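Local coordinates for putative uncharacterized protein (Coprinopsis cinerea, PDB 3W9A) that is a glycoside hydrolase of family 131 whose beta-jelly-roll catalytic domain probably cleaves beta-glucans, at residues 153-158 against 174-179; 50-55 against 229-234. All blocks are in the same frame, centred on the assembly; numbering follows the deposited sequence.

Contact 1 of 2, residues 153-158 against 174-179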
ATOM      1  N   ALA A 153     -12.237  11.174  -4.441  1.00 16.29           N
ATOM      2  CA  ALA A 153     -12.940   9.919  -4.643  1.00 16.08           C
ATOM      3  C   ALA A 153     -12.780   9.435  -6.081  1.00 16.04           C
ATOM      4  O   ALA A 153     -12.837  10.219  -7.025  1.00 15.79           O
ATOM      5  CB  ALA A 153     -14.426  10.059  -4.293  1.00 16.02           C
ATOM      6  N   ASP A 154     -12.535   8.135  -6.221  1.00 16.07           N
ATOM      7  CA  ASP A 154     -12.386   7.451  -7.516  1.00 16.71           C
ATOM      8  C   ASP A 154     -11.164   7.777  -8.371  1.00 15.70           C
ATOM      9  O   ASP A 154     -10.985   7.201  -9.431  1.00 16.01           O
ATOM     10  CB  ASP A 154     -13.690   7.535  -8.314  1.00 17.68           C
ATOM     11  CG  ASP A 154     -14.778   6.667  -7.692  1.00 18.93           C
ATOM     12  OD1 ASP A 154     -15.721   7.228  -7.116  1.00 20.40           O
ATOM     13  OD2 ASP A 154     -14.645   5.418  -7.711  1.00 20.63           O
ATOM     14  N   THR A 155     -10.301   8.655  -7.894  1.00 15.00           N
ATOM     15  CA  THR A 155      -9.040   8.904  -8.558  1.00 14.77           C
ATOM     16  C   THR A 155      -8.011   7.857  -8.121  1.00 13.67           C
ATOM     17  O   THR A 155      -7.909   7.540  -6.938  1.00 13.88           O
ATOM     18  CB  THR A 155      -8.570  10.324  -8.247  1.00 15.18           C
ATOM     19  OG1 THR A 155      -9.573  11.246  -8.710  1.00 16.13           O
ATOM     20  CG2 THR A 155      -7.264  10.611  -8.919  1.00 15.14           C
ATOM     21  N   TRP A 156      -7.277   7.287  -9.071  1.00 12.94           N
ATOM     22  CA  TRP A 156      -6.293   6.260  -8.730  1.00 12.47           C
ATOM     23  C   TRP A 156      -4.976   6.963  -8.551  1.00 12.80           C
ATOM     24  O   TRP A 156      -4.495   7.601  -9.464  1.00 13.79           O
ATOM     25  CB  TRP A 156      -6.204   5.156  -9.790  1.00 11.82           C
ATOM     26  CG  TRP A 156      -7.144   4.029  -9.549  1.00 11.73           C
ATOM     27  CD1 TRP A 156      -8.365   3.800 -10.165  1.00 11.59           C
ATOM     28  CD2 TRP A 156      -6.971   2.961  -8.603  1.00 11.63           C
ATOM     29  NE1 TRP A 156      -8.929   2.655  -9.660  1.00 11.69           N
ATOM     30  CE2 TRP A 156      -8.105   2.127  -8.699  1.00 11.49           C
ATOM     31  CE3 TRP A 156      -5.966   2.637  -7.673  1.00 11.48           C
ATOM     32  CZ2 TRP A 156      -8.262   0.979  -7.904  1.00 11.77           C
ATOM     33  CZ3 TRP A 156      -6.119   1.484  -6.890  1.00 11.41           C
ATOM     34  CH2 TRP A 156      -7.255   0.673  -7.012  1.00 11.58           C
ATOM     35  N   PHE A 157      -4.426   6.874  -7.347  1.00 13.13           N
ATOM     36  CA  PHE A 157      -3.169   7.501  -7.008  1.00 12.88           C
ATOM     37  C   PHE A 157      -2.060   6.477  -7.065  1.00 12.81           C
ATOM     38  O   PHE A 157      -2.052   5.486  -6.308  1.00 13.46           O
ATOM     39  CB  PHE A 157      -3.275   8.157  -5.640  1.00 12.90           C
ATOM     40  CG  PHE A 157      -4.218   9.325  -5.623  1.00 12.97           C
ATOM     41  CD1 PHE A 157      -3.786  10.592  -6.038  1.00 12.83           C
ATOM     42  CD2 PHE A 157      -5.547   9.161  -5.233  1.00 12.62           C
ATOM     43  CE1 PHE A 157      -4.659  11.669  -6.042  1.00 12.89           C
ATOM     44  CE2 PHE A 157      -6.422  10.239  -5.228  1.00 12.93           C
ATOM     45  CZ  PHE A 157      -5.981  11.494  -5.629  1.00 12.72           C
ATOM     46  N   ASN A 158      -1.152   6.710  -8.003  1.00 12.36           N
ATOM     47  CA  ASN A 158      -0.022   5.830  -8.253  1.00 12.34           C
ATOM     48  C   ASN A 158       1.142   6.348  -7.480  1.00 11.66           C
ATOM     49  O   ASN A 158       1.387   7.554  -7.471  1.00 11.79           O
ATOM     50  CB  ASN A 158       0.366   5.809  -9.732  1.00 12.48           C
ATOM     51  CG  ASN A 158      -0.812   5.564 -10.641  1.00 13.03           C
ATOM     52  OD1 ASN A 158      -1.071   6.339 -11.592  1.00 13.90           O
ATOM     53  ND2 ASN A 158      -1.528   4.479 -10.383  1.00 12.92           N
ATOM     54  N   ALA A 174       5.119   9.840  -8.184  1.00 13.34           N
ATOM     55  CA  ALA A 174       3.656   9.894  -8.123  1.00 13.85           C
ATOM     56  C   ALA A 174       3.020  10.314  -9.445  1.00 14.11           C
ATOM     57  O   ALA A 174       3.642  10.968 -10.288  1.00 14.08           O
ATOM     58  CB  ALA A 174       3.194  10.818  -7.002  1.00 13.94           C
ATOM     59  N   SER A 175       1.788   9.866  -9.627  1.00 14.24           N
ATOM     60  CA  SER A 175       0.927  10.288 -10.720  1.00 14.40           C
ATOM     61  C   SER A 175      -0.478   9.790 -10.404  1.00 14.73           C
ATOM     62  O   SER A 175      -0.669   9.058  -9.414  1.00 14.32           O
ATOM     63  CB  SER A 175       1.394   9.700 -12.046  1.00 14.43           C
ATOM     64  OG  SER A 175       1.028   8.340 -12.161  1.00 14.84           O
ATOM     65  N   THR A 176      -1.450  10.185 -11.233  1.00 14.94           N
ATOM     66  CA  THR A 176      -2.816   9.668 -11.129  1.00 15.61           C
ATOM     67  C   THR A 176      -3.202   8.814 -12.347  1.00 15.93           C
ATOM     68  O   THR A 176      -2.641   8.943 -13.434  1.00 16.28           O
ATOM     69  CB  THR A 176      -3.862  10.797 -10.967  1.00 15.58           C
ATOM     70  OG1 THR A 176      -3.801  11.674 -12.089  1.00 15.79           O
ATOM     71  CG2 THR A 176      -3.602  11.609  -9.696  1.00 15.76           C
ATOM     72  N   ASN A 177      -4.157   7.927 -12.122  1.00 16.49           N
ATOM     73  CA  ASN A 177      -4.775   7.110 -13.160  1.00 16.99           C
ATOM     74  C   ASN A 177      -3.766   6.455 -14.093  1.00 16.41           C
ATOM     75  O   ASN A 177      -2.971   5.659 -13.616  1.00 15.94           O
ATOM     76  CB  ASN A 177      -5.855   7.927 -13.869  1.00 17.42           C
ATOM     77  CG  ASN A 177      -6.892   8.470 -12.889  1.00 17.74           C
ATOM     78  OD1 ASN A 177      -7.317   7.775 -11.956  1.00 17.11           O
ATOM     79  ND2 ASN A 177      -7.290   9.720 -13.083  1.00 18.73           N
ATOM     80  N   GLY A 178      -3.806   6.756 -15.396  1.00 16.27           N
ATOM     81  CA  GLY A 178      -2.909   6.129 -16.379  1.00 15.65           C
ATOM     82  C   GLY A 178      -1.663   6.930 -16.729  1.00 15.95           C
ATOM     83  O   GLY A 178      -0.915   6.547 -17.630  1.00 15.53           O
ATOM     84  N   ASN A 179      -1.419   8.038 -16.025  1.00 16.43           N
ATOM     85  CA  ASN A 179      -0.280   8.909 -16.333  1.00 16.82           C
ATOM     86  C   ASN A 179       0.999   8.337 -15.748  1.00 16.34           C
ATOM     87  O   ASN A 179       0.962   7.696 -14.700  1.00 15.97           O
ATOM     88  CB  ASN A 179      -0.503  10.318 -15.776  1.00 17.71           C
ATOM     89  CG  ASN A 179      -1.786  10.948 -16.283  1.00 18.57           C
ATOM     90  OD1 ASN A 179      -2.516  11.590 -15.532  1.00 20.68           O
ATOM     91  ND2 ASN A 179      -2.074  10.748 -17.550  1.00 18.60           N
TER
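The Phe157 ring takes the CG2 methyl of Thr176 obliquely, at 3.8 Å from CD1. One face of the same ring carries CG2 of Thr155, offset toward the rim. Thr155 CG2 also lies 3.9 Å from Thr176 CG2. Thr155 CG2 stands anti to its backbone N, with OG1 beside that N (chi1 -59°), which brings the methyl in over the phenyl. The Trp156 ring leads away from 174-179, toward Tyr216 and Ser218 on strand 213-224. The Trp156 backbone is gripped twice by Asn177. Trp156 N donates to Asn177 OD1 at 2.9 Å and 166°, the donor tilted from the carbonyl plane. Asn177 N returns a bond to Trp156 O at 2.7 Å. An alanine here has no OD1, so Trp156 N would probably be left without this partner, with only the backbone bond to Trp156 O remaining. Further in, Asn158 N reaches Ser175 O at 2.8 Å, and Ser175 N bonds Asn158 O. Ser175 OG donates to Asn179 O at 2.6 Å, from above the carbonyl plane. The arrangement is the open end of an antiparallel beta hairpin, strands 157-164 and 169-176, running out into a type II' turn at 176-179 in the jelly roll.

Contact 2 of 2, residues 50-55 against 229-234; sequences YKNPAI and TQIGDG
Ile231 sets its CB toward 50-55, and its side chain crosses that of Ile55 obliquely. The Ile231 CG2 methyl does the touching. It lies 3.8 Å from Ile55 CG1 and 3.9 Å from Ala54 CB, so one methyl meets both residues. In Ile231 this methyl is anti to the backbone N, while CG1 is turned to the side of that N (chi1 -51°). Ile55 directs its CB away from 229-234, and its CG1 flank is what Ile231 meets. Beside this apolar patch the backbones come close. Gly232 CA makes a CA-H...O contact of 3.1 Å with Ala54 O, at 157°. A side chain on Gly232 would run into that oxygen, and its positive phi also suits glycine. A water lies between Ala54 O and Asp233 OD1, 2.8 Å from each. Asp233 OD1 also accepts from the backbone N of Ala235. Asn52 OD1 accepts from Ala54 N at 2.9 Å, and Gln230 NE2 donates to Gly232 O at 3.1 Å, nearly straight at 169°. This is plain packing of a type I turn at 52-55, begun by an Asx turn, on a type II' turn at 231-234, joining the loop between strands 44-47 and 61-66 to the C-terminal tail.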
ATOM      1  N   TYR A  50     -11.771  -3.355  -8.683  1.00 14.86           N
ATOM      2  CA  TYR A  50     -10.976  -2.856  -7.553  1.00 14.53           C
ATOM      3  C   TYR A  50      -9.573  -2.414  -7.982  1.00 14.58           C
ATOM      4  O   TYR A  50      -8.756  -2.020  -7.141  1.00 13.95           O
ATOM      5  CB  TYR A  50     -10.865  -3.916  -6.444  1.00 14.05           C
ATOM      6  CG  TYR A  50     -12.173  -4.368  -5.815  1.00 13.99           C
ATOM      7  CD1 TYR A  50     -13.375  -3.679  -6.020  1.00 14.10           C
ATOM      8  CD2 TYR A  50     -12.201  -5.480  -4.990  1.00 13.92           C
ATOM      9  CE1 TYR A  50     -14.556  -4.099  -5.421  1.00 13.97           C
ATOM     10  CE2 TYR A  50     -13.379  -5.897  -4.389  1.00 13.87           C
ATOM     11  CZ  TYR A  50     -14.541  -5.208  -4.620  1.00 13.74           C
ATOM     12  OH  TYR A  50     -15.674  -5.638  -4.026  1.00 13.76           O
ATOM     13  N   LYS A  51      -9.280  -2.501  -9.276  1.00 14.74           N
ATOM     14  CA  LYS A  51      -7.950  -2.146  -9.744  1.00 15.07           C
ATOM     15  C   LYS A  51      -7.951  -0.844 -10.509  1.00 14.60           C
ATOM     16  O   LYS A  51      -8.990  -0.340 -10.964  1.00 14.33           O
ATOM     17  CB  LYS A  51      -7.306  -3.265 -10.580  1.00 14.87           C
ATOM     18  CG  LYS A  51      -8.020  -3.622 -11.854  1.00 15.51           C
ATOM     19  CD  LYS A  51      -7.080  -4.267 -12.873  1.00 15.85           C
ATOM     20  CE  LYS A  51      -7.277  -3.636 -14.245  1.00 15.89           C
ATOM     21  NZ  LYS A  51      -6.799  -4.518 -15.342  1.00 15.90           N
ATOM     22  N   ASN A  52      -6.759  -0.288 -10.631  1.00 14.16           N
ATOM     23  CA  ASN A  52      -6.547   0.804 -11.540  1.00 13.65           C
ATOM     24  C   ASN A  52      -6.708   0.245 -12.951  1.00 13.76           C
ATOM     25  O   ASN A  52      -5.886  -0.543 -13.382  1.00 13.41           O
ATOM     26  CB  ASN A  52      -5.144   1.405 -11.347  1.00 13.39           C
ATOM     27  CG  ASN A  52      -4.882   2.554 -12.289  1.00 13.21           C
ATOM     28  OD1 ASN A  52      -5.538   2.674 -13.313  1.00 13.58           O
ATOM     29  ND2 ASN A  52      -3.950   3.417 -11.938  1.00 13.11           N
ATOM     30  N   PRO A  53      -7.766   0.663 -13.676  1.00 14.55           N
ATOM     31  CA  PRO A  53      -7.988   0.093 -15.010  1.00 14.59           C
ATOM     32  C   PRO A  53      -6.812   0.270 -15.989  1.00 14.16           C
ATOM     33  O   PRO A  53      -6.671  -0.525 -16.903  1.00 13.85           O
ATOM     34  CB  PRO A  53      -9.249   0.831 -15.501  1.00 14.76           C
ATOM     35  CG  PRO A  53      -9.284   2.094 -14.722  1.00 14.74           C
ATOM     36  CD  PRO A  53      -8.696   1.781 -13.387  1.00 14.35           C
ATOM     37  N   ALA A  54      -5.969   1.281 -15.795  1.00 13.89           N
ATOM     38  CA  ALA A  54      -4.770   1.435 -16.639  1.00 13.82           C
ATOM     39  C   ALA A  54      -3.699   0.350 -16.436  1.00 14.00           C
ATOM     40  O   ALA A  54      -2.769   0.264 -17.234  1.00 13.45           O
ATOM     41  CB  ALA A  54      -4.142   2.817 -16.441  1.00 13.69           C
ATOM     42  N   ILE A  55      -3.802  -0.443 -15.362  1.00 14.51           N
ATOM     43  CA  ILE A  55      -2.807  -1.481 -15.050  1.00 14.66           C
ATOM     44  C   ILE A  55      -3.256  -2.747 -15.736  1.00 15.25           C
ATOM     45  O   ILE A  55      -3.887  -3.624 -15.128  1.00 15.28           O
ATOM     46  CB  ILE A  55      -2.649  -1.713 -13.533  1.00 14.54           C
ATOM     47  CG1 ILE A  55      -2.196  -0.417 -12.873  1.00 14.44           C
ATOM     48  CG2 ILE A  55      -1.627  -2.818 -13.251  1.00 14.51           C
ATOM     49  CD1 ILE A  55      -2.047  -0.518 -11.370  1.00 14.60           C
ATOM     50  N   THR A 229       8.208   3.834 -15.156  1.00 16.93           N
ATOM     51  CA  THR A 229       7.361   5.004 -14.909  1.00 16.91           C
ATOM     52  C   THR A 229       5.984   4.791 -15.523  1.00 17.08           C
ATOM     53  O   THR A 229       5.001   5.372 -15.067  1.00 16.03           O
ATOM     54  CB  THR A 229       7.965   6.272 -15.516  1.00 16.07           C
ATOM     55  OG1 THR A 229       8.142   6.053 -16.917  1.00 16.02           O
ATOM     56  CG2 THR A 229       9.304   6.606 -14.870  1.00 16.22           C
ATOM     57  N   GLN A 230       5.931   3.942 -16.553  1.00 18.00           N
ATOM     58  CA  GLN A 230       4.716   3.726 -17.332  1.00 18.56           C
ATOM     59  C   GLN A 230       3.734   2.867 -16.544  1.00 18.90           C
ATOM     60  O   GLN A 230       4.119   1.817 -16.000  1.00 18.53           O
ATOM     61  CB  GLN A 230       5.057   3.036 -18.663  1.00 19.19           C
ATOM     62  CG  GLN A 230       3.863   2.525 -19.456  1.00 19.26           C
ATOM     63  CD  GLN A 230       4.263   1.958 -20.800  1.00 19.39           C
ATOM     64  OE1 GLN A 230       4.897   2.636 -21.587  1.00 20.57           O
ATOM     65  NE2 GLN A 230       3.889   0.711 -21.070  1.00 19.22           N
ATOM     66  N   ILE A 231       2.487   3.326 -16.502  1.00 18.57           N
ATOM     67  CA  ILE A 231       1.400   2.581 -15.885  1.00 19.72           C
ATOM     68  C   ILE A 231       0.795   1.664 -16.924  1.00 19.85           C
ATOM     69  O   ILE A 231       0.366   2.124 -17.975  1.00 20.66           O
ATOM     70  CB  ILE A 231       0.278   3.496 -15.346  1.00 19.36           C
ATOM     71  CG1 ILE A 231       0.848   4.600 -14.446  1.00 19.11           C
ATOM     72  CG2 ILE A 231      -0.754   2.670 -14.597  1.00 19.44           C
ATOM     73  CD1 ILE A 231       1.518   4.113 -13.175  1.00 19.21           C
ATOM     74  N   GLY A 232       0.755   0.371 -16.614  1.00 21.01           N
ATOM     75  CA  GLY A 232       0.200  -0.638 -17.507  1.00 21.45           C
ATOM     76  C   GLY A 232       0.910  -0.665 -18.843  1.00 22.46           C
ATOM     77  O   GLY A 232       2.141  -0.554 -18.902  1.00 22.73           O
ATOM     78  N   ASP A 233       0.134  -0.795 -19.920  1.00 22.88           N
ATOM     79  CA  ASP A 233       0.678  -0.753 -21.283  1.00 22.95           C
ATOM     80  C   ASP A 233       0.818   0.672 -21.847  1.00 23.68           C
ATOM     81  O   ASP A 233       1.160   0.836 -23.016  1.00 24.69           O
ATOM     82  CB  ASP A 233      -0.154  -1.636 -22.230  1.00 23.45           C
ATOM     83  CG  ASP A 233      -1.601  -1.154 -22.396  1.00 22.76           C
ATOM     84  OD1 ASP A 233      -1.982  -0.089 -21.865  1.00 22.82           O
ATOM     85  OD2 ASP A 233      -2.358  -1.859 -23.072  1.00 23.31           O
ATOM     86  N   GLY A 234       0.552   1.692 -21.024  1.00 23.24           N
ATOM     87  CA  GLY A 234       0.734   3.098 -21.416  1.00 23.36           C
ATOM     88  C   GLY A 234      -0.461   3.723 -22.120  1.00 24.28           C
ATOM     89  O   GLY A 234      -0.477   4.937 -22.348  1.00 24.57           O
TER
HETATM   90  O   HOH W   1      -3.108   1.450 -19.762  1.00 21.68           O

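From the N terminus, the chain first passes 50-55, between strands 44-47 and 61-66. It meets 229-234 only after 173 further residues, so contact 2 closes a very long loop. Contact 1 falls wholly within that loop and closes a short one of 15 residues, mostly the hairpin strands 157-164 and 169-176. The two contacts do not cross. Their centres lie about 9 Å apart, and they touch. Asn52 ND2 probably donates to Asn177 O, at 3.0 Å, and Ile231 also packs on Asn158. The early loop and the C-terminal tail thus meet the open end of a hairpin that belongs to the same sheet as strand 213-224.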